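Local coordinates for protein oxidase/hydroxylase (Streptomyces hygroscopicus subsp. hygroscopicus, PDB 4XCB) that binds a metal ion, 2-oxoglutarate and hygromycin B, and is probably a 2-oxoglutarate-dependent dioxygenase acting in orthosomycin biosynthesis, at residues Val101-Gly106 and Leu182-Phe187; Phe156-Gly161 and Glu205-Gly210; Leu169-Ala174 and Asp252-Glu257. All coordinates share one frame; numbering follows the deposited sequence.

In the fold
The three contacts line one side of the active site in a double-stranded beta-helix. Contacts 1 and 2 have centres about 9 Å apart and share a four-stranded antiparallel sheet, in which strand 102-105 lies next to strand 209-211 and that next to 156-159; His-105 and His-209, one from each contact, bind the same nickel. Contact 3 lies about 11 Å from contact 1 and 13 Å from contact 2, centre to centre, and Glu-256 ties it to the backbone of Leu-104 and Leu-182. Along the chain 101-106, 156-161 and 169-174 come first, then their partners in the same order. Segment 252-257 places acids that bind the hygromycin variant on the substrate side of the pocket.

Contact 1: residues Val101-Gly106 and Leu182-Phe187; sequences VLYLHG and LVDSGF. With NI (nickel (II) ion), chain E; HY0 (hygromycin b variant), chain G; AKG (2-oxoglutaric acid), chain F.
Val-183 of helix 182-185 sets its two methyls against segment 101-106: CG1 lies 3.7 Å from Leu-104 CD2, while CG2 meets Val-101 CG2 at 3.6 Å and comes near the Tyr-103 ring edge. Leu-104 extends this apolar seam by laying CD1 against Leu-182 CB (3.9 Å). Asp-184 turns its carboxylate to a salt bridge with Arg-213. Leu-102 points away from the helix and divides its branches between two ligands, CD1 approaching C19 of the hygromycin variant (3.5 Å) and CD2 touching C3 of 2-oxoglutarate (3.6 Å). Replacing it with an alanine would probably open a gap between sugar and cosubstrate. In His-105 a first torsion of 47°, with CG between the backbone N and the carbonyl carbon, turns the ring toward the metal. CB lies near sugar atom C15; CG, ND1 and CE1 run beneath C16, 3.4 Å above the ring plane, and CD2 faces C17. In that plane ND1 donates to Tyr-103 O (2.9 Å, 160°), fixing the ring's rotation, and NE2 binds nickel at 2.1 Å. His-105 and His-209, offered by neighbouring strands to one metal that 2-oxoglutarate chelates through O1 and O5, are typical of the double-stranded beta-helix of 2-oxoglutarate-dependent oxygenases.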
loop_
_atom_site.group_PDB
_atom_site.type_symbol
_atom_site.label_atom_id
_atom_site.label_comp_id
_atom_site.label_asym_id
_atom_site.label_seq_id
_atom_site.Cartn_x
_atom_site.Cartn_y
_atom_site.Cartn_z
ATOM N N VAL A 101 -14.674 33.064 0.704
ATOM C CA VAL A 101 -13.489 32.234 0.880
ATOM C C VAL A 101 -13.946 30.795 1.098
ATOM O O VAL A 101 -15.065 30.576 1.538
ATOM C CB VAL A 101 -12.635 32.712 2.089
ATOM C CG1 VAL A 101 -13.361 32.427 3.402
ATOM C CG2 VAL A 101 -11.250 32.070 2.077
ATOM N N LEU A 102 -13.096 29.826 0.768
ATOM C CA LEU A 102 -13.394 28.427 1.089
ATOM C C LEU A 102 -12.174 27.806 1.743
ATOM O O LEU A 102 -11.149 27.581 1.095
ATOM C CB LEU A 102 -13.804 27.648 -0.162
ATOM C CG LEU A 102 -14.392 26.259 0.059
ATOM C CD1 LEU A 102 -15.622 26.352 0.932
ATOM C CD2 LEU A 102 -14.754 25.646 -1.275
ATOM N N TYR A 103 -12.290 27.542 3.040
ATOM C CA TYR A 103 -11.154 27.051 3.810
ATOM C C TYR A 103 -10.819 25.617 3.417
ATOM O O TYR A 103 -11.660 24.919 2.848
ATOM C CB TYR A 103 -11.450 27.139 5.307
ATOM C CG TYR A 103 -11.668 28.549 5.807
ATOM C CD1 TYR A 103 -10.896 29.595 5.331
ATOM C CD2 TYR A 103 -12.654 28.836 6.743
ATOM C CE1 TYR A 103 -11.084 30.883 5.785
ATOM C CE2 TYR A 103 -12.848 30.123 7.200
ATOM C CZ TYR A 103 -12.059 31.140 6.713
ATOM O OH TYR A 103 -12.242 32.429 7.154
ATOM N N LEU A 104 -9.595 25.189 3.721
ATOM C CA LEU A 104 -9.120 23.870 3.324
ATOM C C LEU A 104 -9.988 22.737 3.856
ATOM O O LEU A 104 -10.509 22.782 4.979
ATOM C CB LEU A 104 -7.677 23.649 3.786
ATOM C CG LEU A 104 -6.670 24.572 3.115
ATOM C CD1 LEU A 104 -5.232 24.173 3.516
ATOM C CD2 LEU A 104 -6.861 24.577 1.595
ATOM N N HIS A 105 -10.132 21.717 3.021
ATOM C CA HIS A 105 -10.859 20.502 3.398
ATOM C C HIS A 105 -10.279 19.349 2.617
ATOM O O HIS A 105 -9.554 19.557 1.653
ATOM C CB HIS A 105 -12.367 20.636 3.137
ATOM C CG HIS A 105 -12.713 21.188 1.785
ATOM N ND1 HIS A 105 -12.697 22.540 1.500
ATOM C CD2 HIS A 105 -13.103 20.572 0.642
ATOM C CE1 HIS A 105 -13.060 22.728 0.243
ATOM N NE2 HIS A 105 -13.304 21.552 -0.302
ATOM N N GLY A 106 -10.614 18.122 3.010
ATOM C CA GLY A 106 -9.984 16.960 2.411
ATOM C C GLY A 106 -8.645 16.695 3.068
ATOM O O GLY A 106 -8.350 17.246 4.119
ATOM N N LEU A 182 -4.862 28.548 6.269
ATOM C CA LEU A 182 -3.703 28.518 5.397
ATOM C C LEU A 182 -3.977 29.213 4.064
ATOM O O LEU A 182 -3.034 29.640 3.400
ATOM C CB LEU A 182 -3.258 27.073 5.158
ATOM C CG LEU A 182 -2.656 26.371 6.378
ATOM C CD1 LEU A 182 -2.372 24.911 6.091
ATOM C CD2 LEU A 182 -1.373 27.075 6.804
ATOM N N VAL A 183 -5.248 29.332 3.660
ATOM C CA VAL A 183 -5.521 29.994 2.375
ATOM C C VAL A 183 -5.327 31.497 2.531
ATOM O O VAL A 183 -5.168 32.204 1.541
ATOM C CB VAL A 183 -6.944 29.728 1.811
ATOM C CG1 VAL A 183 -7.266 28.238 1.840
ATOM C CG2 VAL A 183 -7.998 30.507 2.554
ATOM N N ASP A 184 -5.346 31.975 3.773
ATOM C CA ASP A 184 -5.065 33.386 4.055
ATOM C C ASP A 184 -3.601 33.635 4.401
ATOM O O ASP A 184 -3.007 34.617 3.946
ATOM C CB ASP A 184 -5.937 33.893 5.200
ATOM C CG ASP A 184 -7.373 34.122 4.790
ATOM O OD1 ASP A 184 -7.597 34.581 3.652
ATOM O OD2 ASP A 184 -8.277 33.845 5.606
ATOM N N SER A 185 -3.017 32.758 5.212
ATOM C CA SER A 185 -1.651 32.967 5.689
ATOM C C SER A 185 -0.613 32.412 4.721
ATOM O O SER A 185 0.534 32.852 4.702
ATOM C CB SER A 185 -1.461 32.328 7.065
ATOM O OG SER A 185 -1.449 30.911 6.973
ATOM N N GLY A 186 -1.018 31.435 3.921
ATOM C CA GLY A 186 -0.095 30.729 3.065
ATOM C C GLY A 186 0.520 29.542 3.780
ATOM O O GLY A 186 0.412 29.408 4.997
ATOM N N PHE A 187 1.168 28.680 3.003
ATOM C CA PHE A 187 1.828 27.484 3.503
ATOM C C PHE A 187 2.854 27.108 2.451
ATOM O O PHE A 187 2.610 27.326 1.267
ATOM C CB PHE A 187 0.809 26.359 3.741
ATOM C CG PHE A 187 1.353 25.182 4.511
ATOM C CD1 PHE A 187 1.678 24.002 3.862
ATOM C CD2 PHE A 187 1.532 25.252 5.882
ATOM C CE1 PHE A 187 2.180 22.915 4.567
ATOM C CE2 PHE A 187 2.042 24.172 6.587
ATOM C CZ PHE A 187 2.360 23.005 5.929
HETATM NI NI NI E . -13.842 20.794 -2.222
HETATM C C1 HY0 G . -18.000 19.491 7.080
HETATM C C2 HY0 G . -18.012 19.808 8.559
HETATM C C3 HY0 G . -19.361 20.394 8.947
HETATM C C4 HY0 G . -19.642 21.661 8.138
HETATM C C5 HY0 G . -19.526 21.402 6.633
HETATM C C6 HY0 G . -18.237 20.737 6.261
HETATM N N7 HY0 G . -17.788 18.610 9.274
HETATM O O8 HY0 G . -16.723 18.987 6.761
HETATM N N9 HY0 G . -20.958 22.110 8.439
HETATM C C10 HY0 G . -20.924 22.838 9.705
HETATM O O11 HY0 G . -19.586 22.647 5.971
HETATM C C12 HY0 G . -17.167 20.043 2.758
HETATM C C13 HY0 G . -17.179 20.722 4.101
HETATM O O14 HY0 G . -17.141 22.126 4.027
HETATM C C15 HY0 G . -15.985 22.552 3.360
HETATM C C16 HY0 G . -16.192 22.269 1.906
HETATM C C17 HY0 G . -16.326 20.699 1.750
HETATM O O18 HY0 G . -18.329 20.356 4.858
HETATM C C19 HY0 G . -15.807 24.050 3.596
HETATM O O20 HY0 G . -15.420 24.246 4.958
HETATM O O21 HY0 G . -17.338 22.883 1.447
HETATM O O22 HY0 G . -16.845 20.436 0.515
HETATM C C23 HY0 G . -18.003 19.607 0.731
HETATM C C24 HY0 G . -19.031 19.929 -0.301
HETATM C C25 HY0 G . -20.115 18.862 -0.315
HETATM C C26 HY0 G . -19.518 17.476 -0.456
HETATM C C27 HY0 G . -18.556 17.266 0.663
HETATM O O28 HY0 G . -17.572 18.273 0.594
HETATM O O29 HY0 G . -18.492 19.868 2.115
HETATM O O30 HY0 G . -19.677 21.176 -0.023
HETATM O O31 HY0 G . -21.019 19.156 -1.355
HETATM O O32 HY0 G . -18.850 17.312 -1.709
HETATM C C33 HY0 G . -17.859 15.899 0.536
HETATM C C34 HY0 G . -17.314 15.482 1.877
HETATM O O35 HY0 G . -18.341 15.046 2.743
HETATM N N36 HY0 G . -16.765 16.032 -0.353
HETATM C C1 AKG F . -15.907 22.316 -3.199
HETATM O O1 AKG F . -15.772 21.352 -2.382
HETATM O O2 AKG F . -17.060 22.714 -3.545
HETATM C C2 AKG F . -14.686 22.988 -3.767
HETATM O O5 AKG F . -13.603 22.498 -3.501
HETATM C C3 AKG F . -14.830 24.251 -4.599
HETATM C C4 AKG F . -13.649 24.521 -5.502
HETATM C C5 AKG F . -13.749 25.927 -6.074
HETATM O O3 AKG F . -12.933 26.303 -6.961
HETATM O O4 AKG F . -14.650 26.704 -5.657
HETATM O O HOH W 1 -14.356 19.800 -4.218
HETATM O O HOH W 2 -14.586 19.050 -1.545
#

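Contact 2: residues Phe156-Gly161 and Glu205-Gly210; sequences FCYVQG and EALMHG. With NI (nickel (II) ion), chain E; AKG (2-oxoglutaric acid), chain F.
The rings of Phe-156 and His-209 lie nearly parallel, 16° apart, but are offset until hardly any ring area is shared, with centroids 5.6 Å apart. The carbonyl oxygen of Gly-210 sits over one face of the Phe-156 ring, and C4 of 2-oxoglutarate lies at its edge, in plane. Phe-156 CZ reaches His-209 CB at 3.6 Å, helped by a first torsion that places CG anti to the backbone N (-179°). Around the edge of the His-209 imidazole come the keto oxygen O5 of 2-oxoglutarate and Glu-205 OE1. Both ring nitrogens are used: ND1 donates to Leu-207 O at 2.8 Å, in the ring plane though above the carbonyl plane, and NE2 binds nickel at 2.1 Å. Leu-207 thus acts as a second-shell residue that orients the metal ligand. Glu-205, which belongs to the iron(II) binding site seen for this protein, here stays outside the nickel's first shell, and its OE2 accepts a hydrogen bond from a nickel-bound water at 2.8 Å.

An antiparallel ladder carries these groups. Cys-157 and Gly-210 form a hydrogen-bonded pair, Cys-157 N to Gly-210 O (2.8 Å, 173°) being nearly straight, and Val-159 N donates to Met-208 O at 2.9 Å. Tyr-158 and His-209 make the non-hydrogen-bonded pair between them. Leu-207 CD2 packs on Tyr-158 CB, and Met-208 runs alongside Val-159.

The two strands occupy the middle of the four-stranded sheet, flanked by strand 102-105 beyond 209-211 and by strand 190-193 beyond 156-159. Phe-156 and His-209 also pack on strand 200-204 of the six-stranded sheet, while Val-159 touches Tyr-13 of a second subunit.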
loop_
_atom_site.group_PDB
_atom_site.type_symbol
_atom_site.label_atom_id
_atom_site.label_comp_id
_atom_site.label_asym_id
_atom_site.label_seq_id
_atom_site.Cartn_x
_atom_site.Cartn_y
_atom_site.Cartn_z
ATOM N N PHE A 156 -8.731 28.440 -6.834
ATOM C CA PHE A 156 -8.565 27.119 -6.260
ATOM C C PHE A 156 -7.140 26.999 -5.728
ATOM O O PHE A 156 -6.193 27.477 -6.362
ATOM C CB PHE A 156 -8.861 26.072 -7.331
ATOM C CG PHE A 156 -8.754 24.651 -6.865
ATOM C CD1 PHE A 156 -7.534 23.999 -6.875
ATOM C CD2 PHE A 156 -9.883 23.960 -6.474
ATOM C CE1 PHE A 156 -7.437 22.689 -6.471
ATOM C CE2 PHE A 156 -9.799 22.642 -6.072
ATOM C CZ PHE A 156 -8.576 22.009 -6.069
ATOM N N CYS A 157 -6.994 26.407 -4.552
ATOM C CA CYS A 157 -5.667 26.107 -4.034
ATOM C C CYS A 157 -5.660 24.748 -3.358
ATOM O O CYS A 157 -6.700 24.242 -2.934
ATOM C CB CYS A 157 -5.179 27.198 -3.066
ATOM S SG CYS A 157 -6.221 27.588 -1.672
ATOM N N TYR A 158 -4.474 24.173 -3.250
ATOM C CA TYR A 158 -4.335 22.823 -2.732
ATOM C C TYR A 158 -2.985 22.645 -2.050
ATOM O O TYR A 158 -2.001 23.334 -2.373
ATOM C CB TYR A 158 -4.479 21.794 -3.862
ATOM C CG TYR A 158 -3.368 21.907 -4.867
ATOM C CD1 TYR A 158 -3.386 22.912 -5.835
ATOM C CD2 TYR A 158 -2.259 21.069 -4.814
ATOM C CE1 TYR A 158 -2.357 23.053 -6.735
ATOM C CE2 TYR A 158 -1.224 21.201 -5.721
ATOM C CZ TYR A 158 -1.280 22.200 -6.678
ATOM O OH TYR A 158 -0.263 22.354 -7.586
ATOM N N VAL A 159 -2.932 21.713 -1.113
ATOM C CA VAL A 159 -1.663 21.371 -0.482
ATOM C C VAL A 159 -1.001 20.255 -1.277
ATOM O O VAL A 159 -1.570 19.176 -1.428
ATOM C CB VAL A 159 -1.877 20.981 0.983
ATOM C CG1 VAL A 159 -0.564 20.484 1.632
ATOM C CG2 VAL A 159 -2.515 22.149 1.740
ATOM N N GLN A 160 0.205 20.505 -1.788
ATOM C CA GLN A 160 0.899 19.560 -2.652
ATOM C C GLN A 160 0.993 18.166 -2.034
ATOM O O GLN A 160 1.422 18.025 -0.887
ATOM C CB GLN A 160 2.297 20.086 -2.955
ATOM C CG GLN A 160 3.038 19.298 -3.984
ATOM C CD GLN A 160 4.496 19.706 -4.104
ATOM O OE1 GLN A 160 5.348 18.900 -4.473
ATOM N NE2 GLN A 160 4.791 20.965 -3.795
ATOM N N GLY A 161 0.592 17.146 -2.788
ATOM C CA GLY A 161 0.703 15.770 -2.341
ATOM C C GLY A 161 -0.187 15.373 -1.171
ATOM O O GLY A 161 -0.040 14.268 -0.618
ATOM N N GLU A 205 -11.026 13.677 -4.275
ATOM C CA GLU A 205 -11.465 14.367 -3.063
ATOM C C GLU A 205 -10.553 14.075 -1.871
ATOM O O GLU A 205 -10.685 14.693 -0.816
ATOM C CB GLU A 205 -12.923 14.018 -2.747
ATOM C CG GLU A 205 -13.906 14.848 -3.594
ATOM C CD GLU A 205 -13.861 16.330 -3.251
ATOM O OE1 GLU A 205 -14.052 16.683 -2.069
ATOM O OE2 GLU A 205 -13.630 17.147 -4.166
ATOM N N ALA A 206 -9.591 13.185 -2.060
ATOM C CA ALA A 206 -8.555 12.979 -1.044
ATOM C C ALA A 206 -7.618 14.187 -0.928
ATOM O O ALA A 206 -6.979 14.370 0.113
ATOM C CB ALA A 206 -7.761 11.721 -1.355
ATOM N N LEU A 207 -7.545 15.000 -1.979
ATOM C CA LEU A 207 -6.651 16.162 -1.985
ATOM C C LEU A 207 -7.138 17.198 -0.985
ATOM O O LEU A 207 -8.316 17.464 -0.901
ATOM C CB LEU A 207 -6.585 16.759 -3.386
ATOM C CG LEU A 207 -5.566 17.870 -3.578
ATOM C CD1 LEU A 207 -4.163 17.277 -3.500
ATOM C CD2 LEU A 207 -5.802 18.483 -4.931
ATOM N N MET A 208 -6.228 17.793 -0.213
ATOM C CA MET A 208 -6.611 18.872 0.674
ATOM C C MET A 208 -6.595 20.152 -0.121
ATOM O O MET A 208 -5.556 20.517 -0.658
ATOM C CB MET A 208 -5.661 18.996 1.865
ATOM C CG MET A 208 -6.069 20.126 2.802
ATOM S SD MET A 208 -4.966 20.289 4.219
ATOM C CE MET A 208 -5.320 18.757 5.074
ATOM N N HIS A 209 -7.751 20.799 -0.211
ATOM C CA HIS A 209 -7.923 21.902 -1.140
ATOM C C HIS A 209 -8.947 22.909 -0.628
ATOM O O HIS A 209 -9.663 22.666 0.344
ATOM C CB HIS A 209 -8.362 21.362 -2.500
ATOM C CG HIS A 209 -9.712 20.732 -2.464
ATOM N ND1 HIS A 209 -9.930 19.463 -1.971
ATOM C CD2 HIS A 209 -10.925 21.224 -2.804
ATOM C CE1 HIS A 209 -11.225 19.190 -2.036
ATOM N NE2 HIS A 209 -11.845 20.244 -2.534
ATOM N N GLY A 210 -9.015 24.049 -1.301
ATOM C CA GLY A 210 -9.979 25.078 -0.959
ATOM C C GLY A 210 -9.806 26.183 -1.968
ATOM O O GLY A 210 -9.360 25.936 -3.082
HETATM NI NI NI E . -13.842 20.794 -2.222
HETATM C C1 AKG F . -15.907 22.316 -3.199
HETATM O O1 AKG F . -15.772 21.352 -2.382
HETATM O O2 AKG F . -17.060 22.714 -3.545
HETATM C C2 AKG F . -14.686 22.988 -3.767
HETATM O O5 AKG F . -13.603 22.498 -3.501
HETATM C C3 AKG F . -14.830 24.251 -4.599
HETATM C C4 AKG F . -13.649 24.521 -5.502
HETATM C C5 AKG F . -13.749 25.927 -6.074
HETATM O O3 AKG F . -12.933 26.303 -6.961
HETATM O O4 AKG F . -14.650 26.704 -5.657
HETATM O O HOH W 1 -14.356 19.800 -4.218
HETATM O O HOH W 2 -14.586 19.050 -1.545
#

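Contact 3: residues Leu169-Ala174 and Asp252-Glu257. With HY0 (hygromycin b variant), chain G.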
loop_
_atom_site.group_PDB
_atom_site.type_symbol
_atom_site.label_atom_id
_atom_site.label_comp_id
_atom_site.label_asym_id
_atom_site.label_seq_id
_atom_site.Cartn_x
_atom_site.Cartn_y
_atom_site.Cartn_z
ATOM N N LEU A 169 -2.446 17.105 9.204
ATOM C CA LEU A 169 -1.920 18.466 9.150
ATOM C C LEU A 169 -2.706 19.426 10.044
ATOM O O LEU A 169 -2.125 20.242 10.757
ATOM C CB LEU A 169 -1.932 18.969 7.709
ATOM C CG LEU A 169 -1.385 20.390 7.545
ATOM C CD1 LEU A 169 0.133 20.399 7.671
ATOM C CD2 LEU A 169 -1.824 20.988 6.229
ATOM N N LEU A 170 -4.027 19.325 10.032
ATOM C CA LEU A 170 -4.827 20.372 10.636
ATOM C C LEU A 170 -4.890 20.329 12.164
ATOM O O LEU A 170 -4.978 21.377 12.809
ATOM C CB LEU A 170 -6.235 20.340 10.047
ATOM C CG LEU A 170 -6.249 20.719 8.559
ATOM C CD1 LEU A 170 -7.690 20.923 8.060
ATOM C CD2 LEU A 170 -5.394 21.968 8.291
ATOM N N ARG A 171 -4.852 19.132 12.746
ATOM C CA ARG A 171 -5.063 18.997 14.187
ATOM C C ARG A 171 -3.931 19.673 14.973
ATOM O O ARG A 171 -4.189 20.394 15.932
ATOM C CB ARG A 171 -5.194 17.519 14.584
ATOM C CG ARG A 171 -5.641 17.265 16.021
ATOM C CD ARG A 171 -7.084 17.693 16.261
ATOM N NE ARG A 171 -8.058 16.915 15.491
ATOM C CZ ARG A 171 -8.712 15.855 15.955
ATOM N NH1 ARG A 171 -8.502 15.429 17.193
ATOM N NH2 ARG A 171 -9.588 15.220 15.181
ATOM N N GLU A 172 -2.688 19.450 14.550
ATOM C CA GLU A 172 -1.537 20.016 15.253
ATOM C C GLU A 172 -1.550 21.534 15.167
ATOM O O GLU A 172 -1.244 22.212 16.146
ATOM C CB GLU A 172 -0.218 19.457 14.699
ATOM C CG GLU A 172 -0.068 19.508 13.185
ATOM C CD GLU A 172 0.759 20.685 12.676
ATOM O OE1 GLU A 172 0.781 20.883 11.439
ATOM O OE2 GLU A 172 1.386 21.403 13.495
ATOM N N ARG A 173 -1.921 22.062 14.002
ATOM C CA ARG A 173 -2.019 23.509 13.820
ATOM C C ARG A 173 -3.018 24.100 14.800
ATOM O O ARG A 173 -2.771 25.142 15.406
ATOM C CB ARG A 173 -2.425 23.858 12.386
ATOM C CG ARG A 173 -1.382 23.516 11.347
ATOM C CD ARG A 173 -1.625 24.291 10.053
ATOM N NE ARG A 173 -1.497 25.736 10.241
ATOM C CZ ARG A 173 -0.340 26.390 10.294
ATOM N NH1 ARG A 173 0.809 25.733 10.183
ATOM N NH2 ARG A 173 -0.330 27.706 10.466
ATOM N N ALA A 174 -4.145 23.417 14.955
ATOM C CA ALA A 174 -5.171 23.847 15.890
ATOM C C ALA A 174 -4.645 23.814 17.326
ATOM O O ALA A 174 -4.853 24.752 18.096
ATOM C CB ALA A 174 -6.400 22.980 15.753
ATOM N N ASP A 252 -17.180 13.862 7.848
ATOM C CA ASP A 252 -15.867 14.358 7.467
ATOM C C ASP A 252 -14.879 14.359 8.625
ATOM O O ASP A 252 -15.247 14.565 9.784
ATOM C CB ASP A 252 -15.966 15.774 6.892
ATOM C CG ASP A 252 -16.715 15.829 5.564
ATOM O OD1 ASP A 252 -17.024 14.765 4.985
ATOM O OD2 ASP A 252 -16.981 16.952 5.084
ATOM N N HIS A 253 -13.618 14.139 8.281
ATOM C CA HIS A 253 -12.517 14.297 9.220
ATOM C C HIS A 253 -12.203 15.788 9.334
ATOM O O HIS A 253 -12.916 16.595 8.747
ATOM C CB HIS A 253 -11.309 13.467 8.760
ATOM C CG HIS A 253 -11.549 11.988 8.815
ATOM N ND1 HIS A 253 -10.569 11.078 9.164
ATOM C CD2 HIS A 253 -12.666 11.261 8.580
ATOM C CE1 HIS A 253 -11.078 9.861 9.144
ATOM N NE2 HIS A 253 -12.345 9.943 8.779
ATOM N N ASP A 254 -11.179 16.154 10.103
ATOM C CA ASP A 254 -10.898 17.579 10.371
ATOM C C ASP A 254 -10.887 18.396 9.094
ATOM O O ASP A 254 -10.271 17.994 8.122
ATOM C CB ASP A 254 -9.540 17.779 11.061
ATOM C CG ASP A 254 -9.481 17.238 12.488
ATOM O OD1 ASP A 254 -10.530 16.965 13.089
ATOM O OD2 ASP A 254 -8.340 17.113 13.011
ATOM N N VAL A 255 -11.572 19.541 9.103
ATOM C CA VAL A 255 -11.447 20.538 8.039
ATOM C C VAL A 255 -11.178 21.887 8.710
ATOM O O VAL A 255 -11.488 22.055 9.890
ATOM C CB VAL A 255 -12.705 20.625 7.154
ATOM C CG1 VAL A 255 -12.951 19.287 6.442
ATOM C CG2 VAL A 255 -13.924 20.998 7.987
ATOM N N GLU A 256 -10.627 22.847 7.972
ATOM C CA GLU A 256 -10.305 24.131 8.594
ATOM C C GLU A 256 -11.514 24.826 9.208
ATOM O O GLU A 256 -11.373 25.519 10.210
ATOM C CB GLU A 256 -9.636 25.060 7.599
ATOM C CG GLU A 256 -8.164 24.807 7.495
ATOM C CD GLU A 256 -7.441 25.881 6.704
ATOM O OE1 GLU A 256 -8.056 26.434 5.766
ATOM O OE2 GLU A 256 -6.265 26.158 7.021
ATOM N N GLU A 257 -12.696 24.624 8.632
ATOM C CA GLU A 257 -13.925 25.180 9.188
ATOM C C GLU A 257 -14.138 24.788 10.661
ATOM O O GLU A 257 -14.799 25.510 11.405
ATOM C CB GLU A 257 -15.130 24.732 8.350
ATOM C CG GLU A 257 -16.410 25.501 8.620
ATOM C CD GLU A 257 -17.596 24.956 7.834
ATOM O OE1 GLU A 257 -17.380 24.253 6.818
ATOM O OE2 GLU A 257 -18.750 25.225 8.235
HETATM C C1 HY0 G . -18.000 19.491 7.080
HETATM C C2 HY0 G . -18.012 19.808 8.559
HETATM C C3 HY0 G . -19.361 20.394 8.947
HETATM C C4 HY0 G . -19.642 21.661 8.138
HETATM C C5 HY0 G . -19.526 21.402 6.633
HETATM C C6 HY0 G . -18.237 20.737 6.261
HETATM N N7 HY0 G . -17.788 18.610 9.274
HETATM O O8 HY0 G . -16.723 18.987 6.761
HETATM N N9 HY0 G . -20.958 22.110 8.439
HETATM C C10 HY0 G . -20.924 22.838 9.705
HETATM O O11 HY0 G . -19.586 22.647 5.971
HETATM C C12 HY0 G . -17.167 20.043 2.758
HETATM C C13 HY0 G . -17.179 20.722 4.101
HETATM O O14 HY0 G . -17.141 22.126 4.027
HETATM C C15 HY0 G . -15.985 22.552 3.360
HETATM C C16 HY0 G . -16.192 22.269 1.906
HETATM C C17 HY0 G . -16.326 20.699 1.750
HETATM O O18 HY0 G . -18.329 20.356 4.858
HETATM C C19 HY0 G . -15.807 24.050 3.596
HETATM O O20 HY0 G . -15.420 24.246 4.958
HETATM O O21 HY0 G . -17.338 22.883 1.447
HETATM O O22 HY0 G . -16.845 20.436 0.515
HETATM C C23 HY0 G . -18.003 19.607 0.731
HETATM C C24 HY0 G . -19.031 19.929 -0.301
HETATM C C25 HY0 G . -20.115 18.862 -0.315
HETATM C C26 HY0 G . -19.518 17.476 -0.456
HETATM C C27 HY0 G . -18.556 17.266 0.663
HETATM O O28 HY0 G . -17.572 18.273 0.594
HETATM O O29 HY0 G . -18.492 19.868 2.115
HETATM O O30 HY0 G . -19.677 21.176 -0.023
HETATM O O31 HY0 G . -21.019 19.156 -1.355
HETATM O O32 HY0 G . -18.850 17.312 -1.709
HETATM C C33 HY0 G . -17.859 15.899 0.536
HETATM C C34 HY0 G . -17.314 15.482 1.877
HETATM O O35 HY0 G . -18.341 15.046 2.743
HETATM N N36 HY0 G . -16.765 16.032 -0.353
#
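Arg-171 presents NE and NH2 along one edge of its guanidinium to the two oxygens of Asp-254, a salt bridge with two hydrogen bonds, NE to OD2 at 2.5 Å and NH2 to OD1 at 2.9 Å. The NE bond lies near the guanidinium plane and meets the syn lone pair of OD2; the NH2 bond tilts out of both planes, in keeping with planes 45° apart. Bends at the second and third torsions of Arg-171 (68° and 65°) curl its chain round Asp-254 OD2. The remaining nitrogen, NH1, forms a second salt bridge with Asp-113.

Apolar contact comes from Leu-170, whose CD1 rests 3.5 Å from the backbone N of Glu-256. Both of its methyls also lie near Glu-256 CG, the two side chains crossing at about a right angle. Beyond them the buried Glu-256 carboxylate accepts hydrogen bonds from Ser-181 OG and the backbone N atoms of Leu-104 and Leu-182.

The two ends of 252-257 accept hydrogen bonds from the aminoglycoside. Asp-252 takes one hydroxyl on each oxygen, O35 on OD1 and the cyclitol hydroxyl O8 on OD2, both at 2.6 Å. Glu-257 OE1 alone accepts two, from O20 at 2.7 Å and the cyclitol hydroxyl O11 at 2.9 Å.

Acidic residues thus serve this irregular segment in two ways: Asp-254 and Glu-256 are engaged by protein donors, while Asp-252 and Glu-257 provide acceptors for a hydroxyl- and amine-rich ligand, which their negative charge probably suits.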